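Local coordinates for oxidoreductase, NAD-binding/iron-sulfur cluster-binding protein (PDB 6ZXU) that carries out catabolic reductive dehalogenation, using a bound cobalamin and two 4Fe-4S clusters, at residues 372-384 / 520-532. Sequence-based numbering, arbitrary orientation.
Sequences DLSDPGRNAEAIK and TTDLPMSVDRPID
Asn379, in the first turn of helix 376-390, spends both N-H bonds of its buried amide on backbone carbonyls, a worked example of one side chain joining separate pieces of chain. Asn379 ND2 gives one bond to Pro524 O at 2.8 Å, in the carbonyl plane, and another to Leu373 O at 3.1 Å, where the donor stands above the carbonyl plane. Both acceptors lie close to the plane of the amide, which fixes its rotation. With CG beside the backbone N (chi1 -66°), the group is turned toward both the incoming loop and the residues preceding the helix.

One turn of chain back, Pro376 O serves two amides from opposite faces of its plane: Ala380 N in the regular helical bond, and Ser526 N across the contact at 3.1 Å. The same oxygen receives a CA-H...O contact from Met525. Asp375 is the N-cap of the helix, its OD1 accepting weakly from Gly377 N and Arg378 N. Beside these polar bonds, Ile383 and Leu523 meet tip to tip, while the Met525 side chain crosses Ile383 at about a right angle, with SD 3.7 Å from Ile383 CG1.

Further along the helix, the extended Lys384 chain carries NZ to Asp528, forming a salt bridge at 2.9 Å to the syn lone pair of OD1 and a weak bond to OD2. Asp528 OD2 also accepts from Ile397 N, so the carboxylate links helix and loop to strand 394-399. Met525 lies against that strand and strand 422-429. Far from the cobalamin and the clusters, this is an N-capped helix packed against an antiparallel sheet, pinned to the loop that leaves strand 514-521 of that sheet.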
ATOM      1  N   ASP A 372      10.872  22.038 -19.325  1.00 28.80           N
ATOM      2  CA  ASP A 372       9.870  22.252 -20.351  1.00 33.90           C
ATOM      3  C   ASP A 372       8.607  21.463 -20.069  1.00 29.30           C
ATOM      4  O   ASP A 372       8.594  20.237 -20.077  1.00 31.58           O
ATOM      5  CB  ASP A 372      10.446  21.808 -21.693  1.00 36.05           C
ATOM      6  CG  ASP A 372       9.434  21.973 -22.856  1.00 35.46           C
ATOM      7  OD1 ASP A 372       8.444  22.706 -22.726  1.00 40.30           O
ATOM      8  OD2 ASP A 372       9.668  21.354 -23.903  1.00 41.09           O
ATOM      9  N   LEU A 373       7.556  22.176 -19.788  1.00 30.90           N
ATOM     10  CA  LEU A 373       6.279  21.593 -19.444  1.00 28.20           C
ATOM     11  C   LEU A 373       5.251  21.750 -20.560  1.00 29.53           C
ATOM     12  O   LEU A 373       4.044  21.677 -20.329  1.00 26.09           O
ATOM     13  CB  LEU A 373       5.783  22.251 -18.161  1.00 27.66           C
ATOM     14  CG  LEU A 373       6.724  22.034 -16.986  1.00 28.36           C
ATOM     15  CD1 LEU A 373       6.240  22.793 -15.781  1.00 28.52           C
ATOM     16  CD2 LEU A 373       6.809  20.543 -16.652  1.00 29.47           C
ATOM     17  N   SER A 374       5.720  21.990 -21.760  1.00 31.15           N
ATOM     18  CA  SER A 374       4.802  22.368 -22.843  1.00 32.73           C
ATOM     19  C   SER A 374       4.193  21.186 -23.535  1.00 32.93           C
ATOM     20  O   SER A 374       3.188  21.339 -24.219  1.00 33.67           O
ATOM     21  CB  SER A 374       5.520  23.240 -23.914  1.00 33.12           C
ATOM     22  OG  SER A 374       6.504  22.501 -24.617  1.00 29.97           O
ATOM     23  N   ASP A 375       4.777  19.992 -23.338  1.00 31.96           N
ATOM     24  CA  ASP A 375       4.247  18.741 -23.960  1.00 29.48           C
ATOM     25  C   ASP A 375       3.498  17.881 -22.912  1.00 29.29           C
ATOM     26  O   ASP A 375       4.111  17.384 -21.995  1.00 24.55           O
ATOM     27  CB  ASP A 375       5.406  17.975 -24.572  1.00 29.96           C
ATOM     28  CG  ASP A 375       4.972  16.698 -25.304  1.00 32.75           C
ATOM     29  OD1 ASP A 375       3.861  16.183 -25.104  1.00 36.64           O
ATOM     30  OD2 ASP A 375       5.732  16.249 -26.174  1.00 40.96           O
ATOM     31  N   PRO A 376       2.168  17.773 -23.026  1.00 30.24           N
ATOM     32  CA  PRO A 376       1.430  16.992 -22.041  1.00 26.62           C
ATOM     33  C   PRO A 376       1.738  15.467 -22.094  1.00 24.54           C
ATOM     34  O   PRO A 376       1.726  14.839 -21.059  1.00 26.33           O
ATOM     35  CB  PRO A 376      -0.041  17.296 -22.336  1.00 25.99           C
ATOM     36  CG  PRO A 376      -0.016  18.388 -23.322  1.00 29.56           C
ATOM     37  CD  PRO A 376       1.273  18.319 -24.047  1.00 29.24           C
ATOM     38  N   GLY A 377       2.148  14.958 -23.231  1.00 21.01           N
ATOM     39  CA  GLY A 377       2.619  13.609 -23.340  1.00 24.00           C
ATOM     40  C   GLY A 377       3.884  13.355 -22.525  1.00 26.64           C
ATOM     41  O   GLY A 377       4.006  12.335 -21.853  1.00 23.97           O
ATOM     42  N   ARG A 378       4.818  14.279 -22.558  1.00 24.36           N
ATOM     43  CA  ARG A 378       6.031  14.182 -21.760  1.00 25.53           C
ATOM     44  C   ARG A 378       5.761  14.459 -20.270  1.00 22.20           C
ATOM     45  O   ARG A 378       6.380  13.849 -19.444  1.00 24.13           O
ATOM     46  CB  ARG A 378       7.089  15.179 -22.270  1.00 28.83           C
ATOM     47  CG  ARG A 378       7.588  14.884 -23.651  1.00 31.14           C
ATOM     48  CD  ARG A 378       8.804  13.999 -23.669  1.00 33.53           C
ATOM     49  NE  ARG A 378       9.958  14.664 -23.019  1.00 33.56           N
ATOM     50  CZ  ARG A 378      11.176  14.113 -22.894  1.00 31.50           C
ATOM     51  NH1 ARG A 378      11.432  12.905 -23.371  1.00 35.40           N
ATOM     52  NH2 ARG A 378      12.131  14.753 -22.205  1.00 34.43           N
ATOM     53  N   ASN A 379       4.840  15.369 -19.938  1.00 22.98           N
ATOM     54  CA  ASN A 379       4.457  15.651 -18.570  1.00 20.74           C
ATOM     55  C   ASN A 379       3.868  14.348 -17.936  1.00 21.14           C
ATOM     56  O   ASN A 379       4.193  14.065 -16.806  1.00 19.91           O
ATOM     57  CB  ASN A 379       3.457  16.768 -18.448  1.00 20.60           C
ATOM     58  CG  ASN A 379       4.020  18.126 -18.869  1.00 27.08           C
ATOM     59  OD1 ASN A 379       5.243  18.266 -19.137  1.00 23.56           O
ATOM     60  ND2 ASN A 379       3.143  19.119 -18.888  1.00 22.09           N
ATOM     61  N   ALA A 380       3.090  13.599 -18.702  1.00 18.42           N
ATOM     62  CA  ALA A 380       2.584  12.333 -18.228  1.00 21.61           C
ATOM     63  C   ALA A 380       3.669  11.336 -17.936  1.00 19.15           C
ATOM     64  O   ALA A 380       3.695  10.771 -16.855  1.00 16.90           O
ATOM     65  CB  ALA A 380       1.571  11.783 -19.160  1.00 22.41           C
ATOM     66  N   GLU A 381       4.639  11.223 -18.801  1.00 17.67           N
ATOM     67  CA  GLU A 381       5.742  10.320 -18.594  1.00 20.91           C
ATOM     68  C   GLU A 381       6.616  10.745 -17.416  1.00 19.60           C
ATOM     69  O   GLU A 381       7.118   9.886 -16.716  1.00 17.04           O
ATOM     70  CB  GLU A 381       6.646  10.253 -19.853  1.00 23.63           C
ATOM     71  CG  GLU A 381       6.013   9.699 -21.097  1.00 28.03           C
ATOM     72  CD  GLU A 381       7.010   9.700 -22.313  1.00 32.67           C
ATOM     73  OE1 GLU A 381       6.726   8.892 -23.220  1.00 33.00           O
ATOM     74  OE2 GLU A 381       8.074  10.460 -22.318  1.00 31.68           O
ATOM     75  N   ALA A 382       6.811  12.044 -17.212  1.00 18.10           N
ATOM     76  CA  ALA A 382       7.574  12.557 -16.083  1.00 18.16           C
ATOM     77  C   ALA A 382       6.894  12.223 -14.750  1.00 16.63           C
ATOM     78  O   ALA A 382       7.516  11.766 -13.864  1.00 17.11           O
ATOM     79  CB  ALA A 382       7.822  14.073 -16.184  1.00 18.75           C
ATOM     80  N   ILE A 383       5.600  12.426 -14.679  1.00 17.59           N
ATOM     81  CA  ILE A 383       4.800  12.143 -13.515  1.00 18.41           C
ATOM     82  C   ILE A 383       4.803  10.633 -13.217  1.00 17.75           C
ATOM     83  O   ILE A 383       4.980  10.241 -12.081  1.00 18.06           O
ATOM     84  CB  ILE A 383       3.367  12.692 -13.735  1.00 17.55           C
ATOM     85  CG1 ILE A 383       3.322  14.220 -13.568  1.00 18.91           C
ATOM     86  CG2 ILE A 383       2.376  12.072 -12.756  1.00 18.82           C
ATOM     87  CD1 ILE A 383       3.618  14.716 -12.178  1.00 21.45           C
ATOM     88  N   LYS A 384       4.655   9.808 -14.218  1.00 16.65           N
ATOM     89  CA  LYS A 384       4.785   8.388 -14.039  1.00 18.24           C
ATOM     90  C   LYS A 384       6.164   7.952 -13.535  1.00 16.98           C
ATOM     91  O   LYS A 384       6.258   7.256 -12.543  1.00 18.61           O
ATOM     92  CB  LYS A 384       4.384   7.618 -15.271  1.00 17.55           C
ATOM     93  CG  LYS A 384       2.952   7.827 -15.653  1.00 19.46           C
ATOM     94  CD  LYS A 384       2.586   7.024 -16.885  1.00 19.00           C
ATOM     95  CE  LYS A 384       1.140   7.222 -17.233  1.00 21.59           C
ATOM     96  NZ  LYS A 384       0.802   6.371 -18.378  1.00 27.70           N
ATOM     97  N   THR A 520      -4.861  15.311  -7.063  1.00 13.90           N
ATOM     98  CA  THR A 520      -5.387  16.114  -8.168  1.00 15.26           C
ATOM     99  C   THR A 520      -4.429  17.259  -8.469  1.00 17.32           C
ATOM    100  O   THR A 520      -3.691  17.698  -7.593  1.00 15.70           O
ATOM    101  CB  THR A 520      -6.778  16.604  -7.871  1.00 13.18           C
ATOM    102  OG1 THR A 520      -6.827  17.279  -6.612  1.00 15.57           O
ATOM    103  CG2 THR A 520      -7.756  15.375  -7.825  1.00 17.20           C
ATOM    104  N   THR A 521      -4.447  17.717  -9.705  1.00 17.64           N
ATOM    105  CA  THR A 521      -3.579  18.775 -10.135  1.00 18.94           C
ATOM    106  C   THR A 521      -4.109  19.473 -11.366  1.00 20.10           C
ATOM    107  O   THR A 521      -4.888  18.932 -12.114  1.00 19.72           O
ATOM    108  CB  THR A 521      -2.148  18.254 -10.365  1.00 19.41           C
ATOM    109  OG1 THR A 521      -1.228  19.335 -10.629  1.00 19.53           O
ATOM    110  CG2 THR A 521      -2.032  17.201 -11.435  1.00 18.44           C
ATOM    111  N   ASP A 522      -3.530  20.668 -11.635  1.00 23.66           N
ATOM    112  CA  ASP A 522      -3.706  21.374 -12.922  1.00 21.60           C
ATOM    113  C   ASP A 522      -2.584  21.178 -13.921  1.00 22.12           C
ATOM    114  O   ASP A 522      -2.710  21.614 -15.072  1.00 22.64           O
ATOM    115  CB  ASP A 522      -3.929  22.893 -12.665  1.00 21.30           C
ATOM    116  CG  ASP A 522      -5.256  23.173 -12.005  1.00 26.29           C
ATOM    117  OD1 ASP A 522      -6.280  22.410 -12.278  1.00 23.11           O
ATOM    118  OD2 ASP A 522      -5.251  24.137 -11.174  1.00 25.16           O
ATOM    119  N   LEU A 523      -1.506  20.468 -13.569  1.00 19.42           N
ATOM    120  CA  LEU A 523      -0.469  20.192 -14.546  1.00 18.72           C
ATOM    121  C   LEU A 523      -0.994  19.496 -15.761  1.00 20.25           C
ATOM    122  O   LEU A 523      -1.588  18.438 -15.666  1.00 21.29           O
ATOM    123  CB  LEU A 523       0.622  19.351 -13.936  1.00 21.03           C
ATOM    124  CG  LEU A 523       1.771  19.004 -14.830  1.00 24.06           C
ATOM    125  CD1 LEU A 523       2.612  20.257 -15.070  1.00 29.06           C
ATOM    126  CD2 LEU A 523       2.627  17.891 -14.229  1.00 28.34           C
ATOM    127  N   PRO A 524      -0.827  20.074 -16.958  1.00 24.79           N
ATOM    128  CA  PRO A 524      -1.357  19.411 -18.183  1.00 25.06           C
ATOM    129  C   PRO A 524      -0.653  18.118 -18.523  1.00 23.56           C
ATOM    130  O   PRO A 524       0.575  18.113 -18.653  1.00 22.70           O
ATOM    131  CB  PRO A 524      -1.140  20.478 -19.322  1.00 24.79           C
ATOM    132  CG  PRO A 524      -1.084  21.754 -18.568  1.00 24.19           C
ATOM    133  CD  PRO A 524      -0.407  21.458 -17.232  1.00 25.19           C
ATOM    134  N   MET A 525      -1.453  17.040 -18.652  1.00 23.84           N
ATOM    135  CA  MET A 525      -0.915  15.704 -18.889  1.00 23.91           C
ATOM    136  C   MET A 525      -1.811  14.975 -19.852  1.00 21.07           C
ATOM    137  O   MET A 525      -3.020  15.141 -19.723  1.00 22.76           O
ATOM    138  CB  MET A 525      -0.863  14.926 -17.564  1.00 21.00           C
ATOM    139  CG  MET A 525       0.041  15.496 -16.525  1.00 22.38           C
ATOM    140  SD  MET A 525      -0.061  14.756 -14.867  1.00 24.09           S
ATOM    141  CE  MET A 525      -1.724  15.226 -14.413  1.00 19.95           C
ATOM    142  N   SER A 526      -1.244  14.161 -20.717  1.00 18.89           N
ATOM    143  CA  SER A 526      -2.038  13.199 -21.468  1.00 21.73           C
ATOM    144  C   SER A 526      -2.656  12.130 -20.526  1.00 20.97           C
ATOM    145  O   SER A 526      -2.015  11.683 -19.566  1.00 25.35           O
ATOM    146  CB  SER A 526      -1.215  12.489 -22.501  1.00 23.26           C
ATOM    147  OG  SER A 526      -0.616  13.446 -23.327  1.00 28.64           O
ATOM    148  N   VAL A 527      -3.907  11.783 -20.774  1.00 19.42           N
ATOM    149  CA  VAL A 527      -4.653  10.872 -19.909  1.00 18.90           C
ATOM    150  C   VAL A 527      -4.559   9.487 -20.451  1.00 18.64           C
ATOM    151  O   VAL A 527      -4.251   9.283 -21.638  1.00 20.33           O
ATOM    152  CB  VAL A 527      -6.153  11.306 -19.692  1.00 18.55           C
ATOM    153  CG1 VAL A 527      -6.208  12.661 -19.100  1.00 18.88           C
ATOM    154  CG2 VAL A 527      -6.919  11.218 -20.936  1.00 22.72           C
ATOM    155  N   ASP A 528      -4.620   8.508 -19.562  1.00 19.71           N
ATOM    156  CA  ASP A 528      -4.733   7.119 -19.926  1.00 24.76           C
ATOM    157  C   ASP A 528      -6.162   6.760 -20.254  1.00 21.16           C
ATOM    158  O   ASP A 528      -7.022   7.583 -20.123  1.00 23.31           O
ATOM    159  CB  ASP A 528      -4.205   6.222 -18.789  1.00 26.93           C
ATOM    160  CG  ASP A 528      -2.670   6.437 -18.605  1.00 29.47           C
ATOM    161  OD1 ASP A 528      -1.890   6.022 -19.474  1.00 39.06           O
ATOM    162  OD2 ASP A 528      -2.244   7.057 -17.604  1.00 24.44           O
ATOM    163  N   ARG A 529      -6.350   5.592 -20.824  1.00 19.58           N
ATOM    164  CA  ARG A 529      -7.668   5.071 -21.174  1.00 19.87           C
ATOM    165  C   ARG A 529      -8.042   3.865 -20.293  1.00 15.92           C
ATOM    166  O   ARG A 529      -7.162   3.183 -19.795  1.00 16.66           O
ATOM    167  CB  ARG A 529      -7.720   4.651 -22.644  1.00 23.11           C
ATOM    168  CG  ARG A 529      -7.679   5.795 -23.626  1.00 28.26           C
ATOM    169  CD  ARG A 529      -8.009   5.342 -25.039  1.00 29.36           C
ATOM    170  NE  ARG A 529      -6.972   4.540 -25.649  1.00 33.06           N
ATOM    171  CZ  ARG A 529      -7.190   3.633 -26.605  1.00 32.74           C
ATOM    172  NH1 ARG A 529      -8.423   3.344 -27.005  1.00 35.88           N
ATOM    173  NH2 ARG A 529      -6.169   2.964 -27.116  1.00 32.77           N
ATOM    174  N   PRO A 530      -9.333   3.644 -20.073  1.00 16.51           N
ATOM    175  CA  PRO A 530      -9.762   2.422 -19.408  1.00 15.15           C
ATOM    176  C   PRO A 530      -9.234   1.152 -20.008  1.00 15.51           C
ATOM    177  O   PRO A 530      -8.839   1.121 -21.200  1.00 15.08           O
ATOM    178  CB  PRO A 530     -11.291   2.482 -19.539  1.00 17.10           C
ATOM    179  CG  PRO A 530     -11.592   3.920 -19.653  1.00 17.77           C
ATOM    180  CD  PRO A 530     -10.456   4.537 -20.360  1.00 16.38           C
ATOM    181  N   ILE A 531      -9.262   0.063 -19.231  1.00 12.16           N
ATOM    182  CA  ILE A 531      -8.680  -1.220 -19.688  1.00 15.92           C
ATOM    183  C   ILE A 531      -9.785  -2.282 -19.763  1.00 15.30           C
ATOM    184  O   ILE A 531     -10.833  -2.160 -19.129  1.00 14.06           O
ATOM    185  CB  ILE A 531      -7.520  -1.730 -18.801  1.00 15.99           C
ATOM    186  CG1 ILE A 531      -7.998  -1.853 -17.398  1.00 14.86           C
ATOM    187  CG2 ILE A 531      -6.291  -0.834 -18.990  1.00 18.28           C
ATOM    188  CD1 ILE A 531      -6.977  -2.442 -16.442  1.00 15.66           C
ATOM    189  N   ASP A 532      -9.560  -3.273 -20.625  1.00 16.55           N
ATOM    190  CA  ASP A 532     -10.460  -4.418 -20.778  1.00 15.94           C
ATOM    191  C   ASP A 532      -9.627  -5.702 -20.776  1.00 18.96           C
ATOM    192  O   ASP A 532      -8.938  -5.978 -21.754  1.00 19.26           O
ATOM    193  CB  ASP A 532     -11.258  -4.312 -22.029  1.00 21.40           C
ATOM    194  CG  ASP A 532     -12.196  -5.546 -22.238  1.00 28.29           C
ATOM    195  OD1 ASP A 532     -12.385  -6.453 -21.368  1.00 27.44           O
ATOM    196  OD2 ASP A 532     -12.793  -5.647 -23.307  1.00 39.28           O
TER